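Local atomic coordinates of PRP8 protein (Cryptococcus neoformans var. grubii, PDB entry 6OWU), a protein that is an intein that probably excises itself from the host splicing factor Prp8 by protein splicing, and can bind zinc. Residues 59-64 with 166-171; 118-123 with 170-175. One frame throughout, in Å; residues are numbered along the deposited sequence. Where two conformers were deposited one is given.

Contact 1: residues 59-64 with 166-171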
loop_
_atom_site.group_PDB
_atom_site.type_symbol
_atom_site.label_atom_id
_atom_site.label_comp_id
_atom_site.label_asym_id
_atom_site.label_seq_id
_atom_site.Cartn_x
_atom_site.Cartn_y
_atom_site.Cartn_z
ATOM N N GLY A 59 -12.596 2.409 9.734
ATOM C CA GLY A 59 -12.194 3.803 9.848
ATOM C C GLY A 59 -10.697 4.066 9.855
ATOM O O GLY A 59 -10.154 4.598 10.832
ATOM N N LEU A 60 -10.019 3.702 8.771
ATOM C CA LEU A 60 -8.606 3.985 8.577
ATOM C C LEU A 60 -8.432 4.880 7.355
ATOM O O LEU A 60 -9.325 4.986 6.510
ATOM C CB LEU A 60 -7.796 2.694 8.409
ATOM C CG LEU A 60 -7.772 1.761 9.627
ATOM C CD1 LEU A 60 -6.817 0.598 9.396
ATOM C CD2 LEU A 60 -7.409 2.511 10.904
ATOM N N GLU A 61 -7.265 5.518 7.261
ATOM C CA GLU A 61 -7.017 6.473 6.186
ATOM C C GLU A 61 -7.132 5.811 4.817
ATOM O O GLU A 61 -6.685 4.680 4.621
ATOM C CB GLU A 61 -5.623 7.094 6.339
ATOM C CG GLU A 61 -5.617 8.402 7.115
ATOM C CD GLU A 61 -4.238 9.041 7.216
ATOM O OE1 GLU A 61 -3.344 8.692 6.425
ATOM O OE2 GLU A 61 -4.059 9.920 8.082
ATOM N N ASP A 62 -7.715 6.538 3.859
ATOM C CA ASP A 62 -7.751 6.066 2.480
ATOM C C ASP A 62 -6.334 5.818 1.968
ATOM O O ASP A 62 -5.381 6.498 2.356
ATOM C CB ASP A 62 -8.417 7.090 1.556
ATOM C CG ASP A 62 -9.829 7.453 1.980
ATOM O OD1 ASP A 62 -10.387 6.780 2.874
ATOM O OD2 ASP A 62 -10.375 8.418 1.404
ATOM N N LEU A 63 -6.200 4.857 1.064
ATOM C CA LEU A 63 -4.928 4.616 0.384
ATOM C C LEU A 63 -5.027 5.145 -1.041
ATOM O O LEU A 63 -5.946 4.787 -1.775
ATOM C CB LEU A 63 -4.572 3.130 0.370
ATOM C CG LEU A 63 -3.273 2.801 -0.372
ATOM C CD1 LEU A 63 -2.098 3.440 0.345
ATOM C CD2 LEU A 63 -3.075 1.283 -0.522
ATOM N N VAL A 64 -4.091 6.000 -1.433
ATOM C CA VAL A 64 -4.143 6.660 -2.736
ATOM C C VAL A 64 -2.861 6.332 -3.494
ATOM O O VAL A 64 -1.764 6.637 -3.012
ATOM C CB VAL A 64 -4.319 8.182 -2.592
ATOM C CG1 VAL A 64 -4.589 8.817 -3.955
ATOM C CG2 VAL A 64 -5.432 8.511 -1.586
ATOM N N LEU A 166 5.600 -0.819 6.037
ATOM C CA LEU A 166 4.450 -0.497 6.874
ATOM C C LEU A 166 4.041 0.957 6.705
ATOM O O LEU A 166 4.889 1.857 6.733
ATOM C CB LEU A 166 4.741 -0.774 8.353
ATOM C CG LEU A 166 4.804 -2.240 8.800
ATOM C CD1 LEU A 166 4.849 -2.355 10.332
ATOM C CD2 LEU A 166 3.623 -3.005 8.251
ATOM N N ARG A 167 2.739 1.177 6.536
ATOM C CA ARG A 167 2.166 2.496 6.739
ATOM C C ARG A 167 2.173 2.823 8.231
ATOM O O ARG A 167 2.357 1.948 9.082
ATOM C CB ARG A 167 0.740 2.546 6.175
ATOM C CG ARG A 167 0.239 3.940 5.815
ATOM C CD ARG A 167 -1.042 3.883 4.985
ATOM N NE ARG A 167 -2.210 3.536 5.792
ATOM C CZ ARG A 167 -3.462 3.628 5.359
ATOM N NH1 ARG A 167 -3.711 4.051 4.121
ATOM N NH2 ARG A 167 -4.469 3.294 6.161
ATOM N N TYR A 168 1.968 4.107 8.545
ATOM C CA TYR A 168 2.037 4.564 9.931
ATOM C C TYR A 168 1.044 3.832 10.822
ATOM O O TYR A 168 1.263 3.740 12.037
ATOM C CB TYR A 168 1.796 6.074 10.009
ATOM C CG TYR A 168 0.339 6.447 9.953
ATOM C CD1 TYR A 168 -0.334 6.512 8.740
ATOM C CD2 TYR A 168 -0.370 6.734 11.116
ATOM C CE1 TYR A 168 -1.682 6.847 8.689
ATOM C CE2 TYR A 168 -1.707 7.065 11.072
ATOM C CZ TYR A 168 -2.357 7.123 9.859
ATOM O OH TYR A 168 -3.693 7.463 9.830
ATOM N N ASP A 169 -0.064 3.342 10.257
ATOM C CA ASP A 169 -1.077 2.608 11.009
ATOM C C ASP A 169 -0.941 1.098 10.847
ATOM O O ASP A 169 -1.898 0.364 11.122
ATOM C CB ASP A 169 -2.485 3.055 10.597
ATOM C CG ASP A 169 -2.785 2.775 9.129
ATOM O OD1 ASP A 169 -1.878 2.308 8.413
ATOM O OD2 ASP A 169 -3.931 3.023 8.688
ATOM N N TYR A 170 0.219 0.633 10.381
ATOM C CA TYR A 170 0.604 -0.769 10.224
ATOM C C TYR A 170 -0.082 -1.458 9.051
ATOM O O TYR A 170 0.017 -2.681 8.929
ATOM C CB TYR A 170 0.369 -1.586 11.503
ATOM C CG TYR A 170 1.004 -0.988 12.735
ATOM C CD1 TYR A 170 2.323 -0.556 12.725
ATOM C CD2 TYR A 170 0.280 -0.854 13.915
ATOM C CE1 TYR A 170 2.904 0.002 13.855
ATOM C CE2 TYR A 170 0.855 -0.303 15.050
ATOM C CZ TYR A 170 2.165 0.121 15.011
ATOM O OH TYR A 170 2.733 0.668 16.138
ATOM N N LEU A 171 -0.765 -0.715 8.178
ATOM C CA LEU A 171 -1.216 -1.286 6.917
ATOM C C LEU A 171 0.002 -1.758 6.135
ATOM O O LEU A 171 1.004 -1.049 6.058
ATOM C CB LEU A 171 -2.009 -0.254 6.107
ATOM C CG LEU A 171 -2.395 -0.646 4.672
ATOM C CD1 LEU A 171 -3.473 -1.726 4.675
ATOM C CD2 LEU A 171 -2.849 0.565 3.857
HETATM O O HOH W 1 -5.256 4.938 9.516
HETATM O O HOH W 2 -2.405 6.513 3.060
#

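Contact 2: residues 118-123 with 170-175. With ZN (zinc ion), chain G.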
loop_
_atom_site.group_PDB
_atom_site.type_symbol
_atom_site.label_atom_id
_atom_site.label_comp_id
_atom_site.label_asym_id
_atom_site.label_seq_id
_atom_site.Cartn_x
_atom_site.Cartn_y
_atom_site.Cartn_z
ATOM N N LYS A 118 -8.729 -8.661 0.640
ATOM C CA LYS A 118 -8.761 -7.765 1.778
ATOM C C LYS A 118 -7.367 -7.203 1.933
ATOM O O LYS A 118 -6.386 -7.922 1.738
ATOM C CB LYS A 118 -9.187 -8.494 3.048
ATOM C CG LYS A 118 -10.583 -9.080 2.968
ATOM C CD LYS A 118 -10.626 -10.457 3.580
ATOM C CE LYS A 118 -12.022 -11.042 3.512
ATOM N NZ LYS A 118 -12.784 -10.470 2.383
ATOM N N LEU A 119 -7.282 -5.919 2.257
ATOM C CA LEU A 119 -5.999 -5.401 2.691
ATOM C C LEU A 119 -5.711 -5.913 4.102
ATOM O O LEU A 119 -6.568 -6.506 4.754
ATOM C CB LEU A 119 -5.992 -3.875 2.628
ATOM C CG LEU A 119 -6.269 -3.271 1.244
ATOM C CD1 LEU A 119 -6.535 -1.777 1.340
ATOM C CD2 LEU A 119 -5.126 -3.545 0.279
ATOM N N PHE A 120 -4.483 -5.724 4.580
ATOM C CA PHE A 120 -4.217 -6.225 5.922
ATOM C C PHE A 120 -3.177 -5.375 6.637
ATOM O O PHE A 120 -2.357 -4.690 6.012
ATOM C CB PHE A 120 -3.800 -7.704 5.912
ATOM C CG PHE A 120 -2.506 -7.980 5.206
ATOM C CD1 PHE A 120 -2.459 -8.061 3.826
ATOM C CD2 PHE A 120 -1.341 -8.191 5.927
ATOM C CE1 PHE A 120 -1.268 -8.331 3.176
ATOM C CE2 PHE A 120 -0.154 -8.468 5.282
ATOM C CZ PHE A 120 -0.118 -8.537 3.904
ATOM N N ARG A 121 -3.263 -5.401 7.966
ATOM C CA ARG A 121 -2.299 -4.794 8.868
ATOM C C ARG A 121 -1.436 -5.877 9.503
ATOM O O ARG A 121 -1.839 -7.039 9.605
ATOM C CB ARG A 121 -3.009 -3.982 9.959
ATOM C CG ARG A 121 -3.863 -2.845 9.428
ATOM C CD ARG A 121 -4.751 -2.274 10.519
ATOM N NE ARG A 121 -4.041 -1.321 11.370
ATOM C CZ ARG A 121 -4.482 -0.914 12.556
ATOM N NH1 ARG A 121 -5.626 -1.380 13.030
ATOM N NH2 ARG A 121 -3.783 -0.040 13.269
ATOM N N SER A 122 -0.232 -5.492 9.927
ATOM C CA SER A 122 0.674 -6.460 10.534
ATOM C C SER A 122 0.171 -6.834 11.924
ATOM O O SER A 122 -0.089 -5.961 12.754
ATOM C CB SER A 122 2.095 -5.907 10.599
ATOM O OG SER A 122 2.795 -6.432 11.717
ATOM N N THR A 123 0.057 -8.135 12.184
ATOM C CA THR A 123 -0.585 -8.613 13.406
ATOM C C THR A 123 0.233 -8.208 14.627
ATOM O O THR A 123 1.289 -8.789 14.893
ATOM C CB THR A 123 -0.757 -10.126 13.350
ATOM O OG1 THR A 123 -1.061 -10.530 12.008
ATOM C CG2 THR A 123 -1.888 -10.559 14.276
ATOM N N TYR A 170 0.219 0.633 10.381
ATOM C CA TYR A 170 0.604 -0.769 10.224
ATOM C C TYR A 170 -0.082 -1.458 9.051
ATOM O O TYR A 170 0.017 -2.681 8.929
ATOM C CB TYR A 170 0.369 -1.586 11.503
ATOM C CG TYR A 170 1.004 -0.988 12.735
ATOM C CD1 TYR A 170 2.323 -0.556 12.725
ATOM C CD2 TYR A 170 0.280 -0.854 13.915
ATOM C CE1 TYR A 170 2.904 0.002 13.855
ATOM C CE2 TYR A 170 0.855 -0.303 15.050
ATOM C CZ TYR A 170 2.165 0.121 15.011
ATOM O OH TYR A 170 2.733 0.668 16.138
ATOM N N LEU A 171 -0.765 -0.715 8.178
ATOM C CA LEU A 171 -1.216 -1.286 6.917
ATOM C C LEU A 171 0.002 -1.758 6.135
ATOM O O LEU A 171 1.004 -1.049 6.058
ATOM C CB LEU A 171 -2.009 -0.254 6.107
ATOM C CG LEU A 171 -2.395 -0.646 4.672
ATOM C CD1 LEU A 171 -3.473 -1.726 4.675
ATOM C CD2 LEU A 171 -2.849 0.565 3.857
ATOM N N VAL A 172 -0.068 -2.974 5.597
ATOM C CA VAL A 172 1.056 -3.578 4.891
ATOM C C VAL A 172 1.008 -3.133 3.434
ATOM O O VAL A 172 0.009 -3.348 2.739
ATOM C CB VAL A 172 1.033 -5.109 5.003
ATOM C CG1 VAL A 172 2.124 -5.732 4.121
ATOM C CG2 VAL A 172 1.230 -5.531 6.452
ATOM N N LEU A 173 2.088 -2.505 2.975
ATOM C CA LEU A 173 2.207 -1.972 1.630
ATOM C C LEU A 173 3.309 -2.714 0.879
ATOM O O LEU A 173 4.256 -3.228 1.485
ATOM C CB LEU A 173 2.505 -0.462 1.676
ATOM C CG LEU A 173 1.432 0.432 2.317
ATOM C CD1 LEU A 173 1.981 1.833 2.634
ATOM C CD2 LEU A 173 0.196 0.529 1.419
ATOM N N HIS A 174 3.149 -2.786 -0.440
ATOM C CA HIS A 174 4.107 -3.337 -1.385
ATOM C C HIS A 174 4.720 -2.206 -2.206
ATOM O O HIS A 174 4.133 -1.129 -2.345
ATOM C CB HIS A 174 3.405 -4.336 -2.313
ATOM C CG HIS A 174 4.328 -5.242 -3.065
ATOM N ND1 HIS A 174 5.107 -4.808 -4.116
ATOM C CD2 HIS A 174 4.542 -6.576 -2.963
ATOM C CE1 HIS A 174 5.797 -5.828 -4.599
ATOM N NE2 HIS A 174 5.470 -6.913 -3.920
ATOM N N ASN A 175 5.910 -2.464 -2.746
ATOM C CA ASN A 175 6.598 -1.545 -3.657
ATOM C C ASN A 175 5.695 -0.832 -4.662
ATOM O O ASN A 175 6.029 0.250 -5.148
ATOM C CB ASN A 175 7.677 -2.304 -4.432
ATOM C CG ASN A 175 9.002 -2.260 -3.741
ATOM O OD1 ASN A 175 9.273 -1.338 -2.974
ATOM N ND2 ASN A 175 9.842 -3.256 -3.996
HETATM ZN ZN ZN G . 6.296 2.082 -4.291
HETATM O O HOH W 3 -2.576 -4.661 2.729
HETATM O O HOH W 4 5.236 1.999 -2.561
HETATM O O HOH W 5 6.377 3.665 -3.014
#

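Contact 1: residues 59-64 with 166-171
The carbonyl oxygen E61 O is gripped by both terminal nitrogens of R167. R167 NH2 donates to E61 O over 3.0 Å and NH1 to the same oxygen over 3.1 Å; NH2 is tilted modestly from the carbonyl plane, whereas NH1 stands well above it. Both bonds bend at hydrogen to about 140°, the price of two N-H groups sharing one acceptor. R167 CG is anti to the backbone N (chi1 -157°) and the chain bends at chi3, which presents the end of the guanidinium to E61 and its flank to D169. There R167 NE meets D169 OD1 at 2.9 Å and NH2 meets OD2 at 2.6 Å, a side-on salt bridge within the turn. L171 N also donates to D169 OD1, from the face opposite to NE, completing an Asx turn; aspartate suits the place because its short carboxylate reaches both the arginine and the backbone. L171 CD2 lies 3.4 Å above the guanidinium plane of R167, while E61 CB covers the other face. L60 crosses D169 at a slant, CD1 and CB lying near OD2. The E61 side chain crosses that of Y168 at about a right angle, carboxylate and ring planes 48° apart, and one water joins E61 N, Y168 OH and D169 OD2. R11 makes a cation-pi contact with Y168. The type I turn from R167 to Y170, with Y170 itself at positive phi, fits a G1-bulge end for the hairpin of strands 164-166 and 172-174. The buried R167 thus spends its charge on D169, which probably favours the ionised carboxylate, and one N-H of each terminal nitrogen on E61 O, a water weakly bound to NH1 leading on to D62 O, tying the hairpin tip to the approach of strand 63-65.

Contact 2: residues 118-123 with 170-175
L119 begins the contact, its CB resting 3.9 Å from L171 CD1; L119 also packs on M73 and L171 on L140, so branched apolar side chains suit this buried place. At F120 the backbone takes over. F120 O receives V172 N at 2.9 Å, nearly straight (170°) and in the carbonyl plane, and a water accepts from F120 N and donates to V172 O. The ring of F120, its CG set between the backbone N and the carbonyl carbon (chi1 64°), swings over V172: CB sits above one face, offset toward the rim and 4.0 Å from the centroid, a CH-pi contact. Both methyls join in, with V172 CG2 3.5 Å from F120 CE2 and CG1 3.6 Å from F120 CZ, so the beta-branched valine lies over the CD2-CE2-CZ side of the ring, which also meets Y74 edge-to-face. R121 faces L171 as a single antiparallel bridge, a non-hydrogen-bonded pair framed by the bonds at F120 and S122. This bridge lays the end of strand 117-120, part of the large antiparallel sheet of the Hint-type fold, against the start of strand 172-174, just beyond which N175 O binds a zinc ion along with two waters. R121 CA makes a C-H...O contact of 3.1 Å with Y170 O; the side chains of R121 and Y170 cross at a slant, guanidinium and ring 17° apart in plane, while R121 NE bonds to D169 O. S122 N closes the bridge with a 3.0 Å bond to Y170 O, while S122 OG turns outside the pair to P34 O.

How the contacts relate
From the N terminus, the chain passes the approach to strand 63-65 and runs some hundred residues before contact 1 closes the loop at 166-171. Within that loop lies 118-123, from which a shorter loop of about fifty residues is closed by contact 2 at 170-175. The second loop starts inside the first and finishes slightly beyond it, so the two overlap, sharing Y170 and L171. Both contacts use the C-terminal hairpin: its turn meets 59-64, its returning strand meets the end of strand 117-120. A probable hydrogen bond from R121 NE to D169 O, and packing of L60 on R121 and of L63 and R167 on L173, join the two contacts between the hairpin and the large antiparallel sheet.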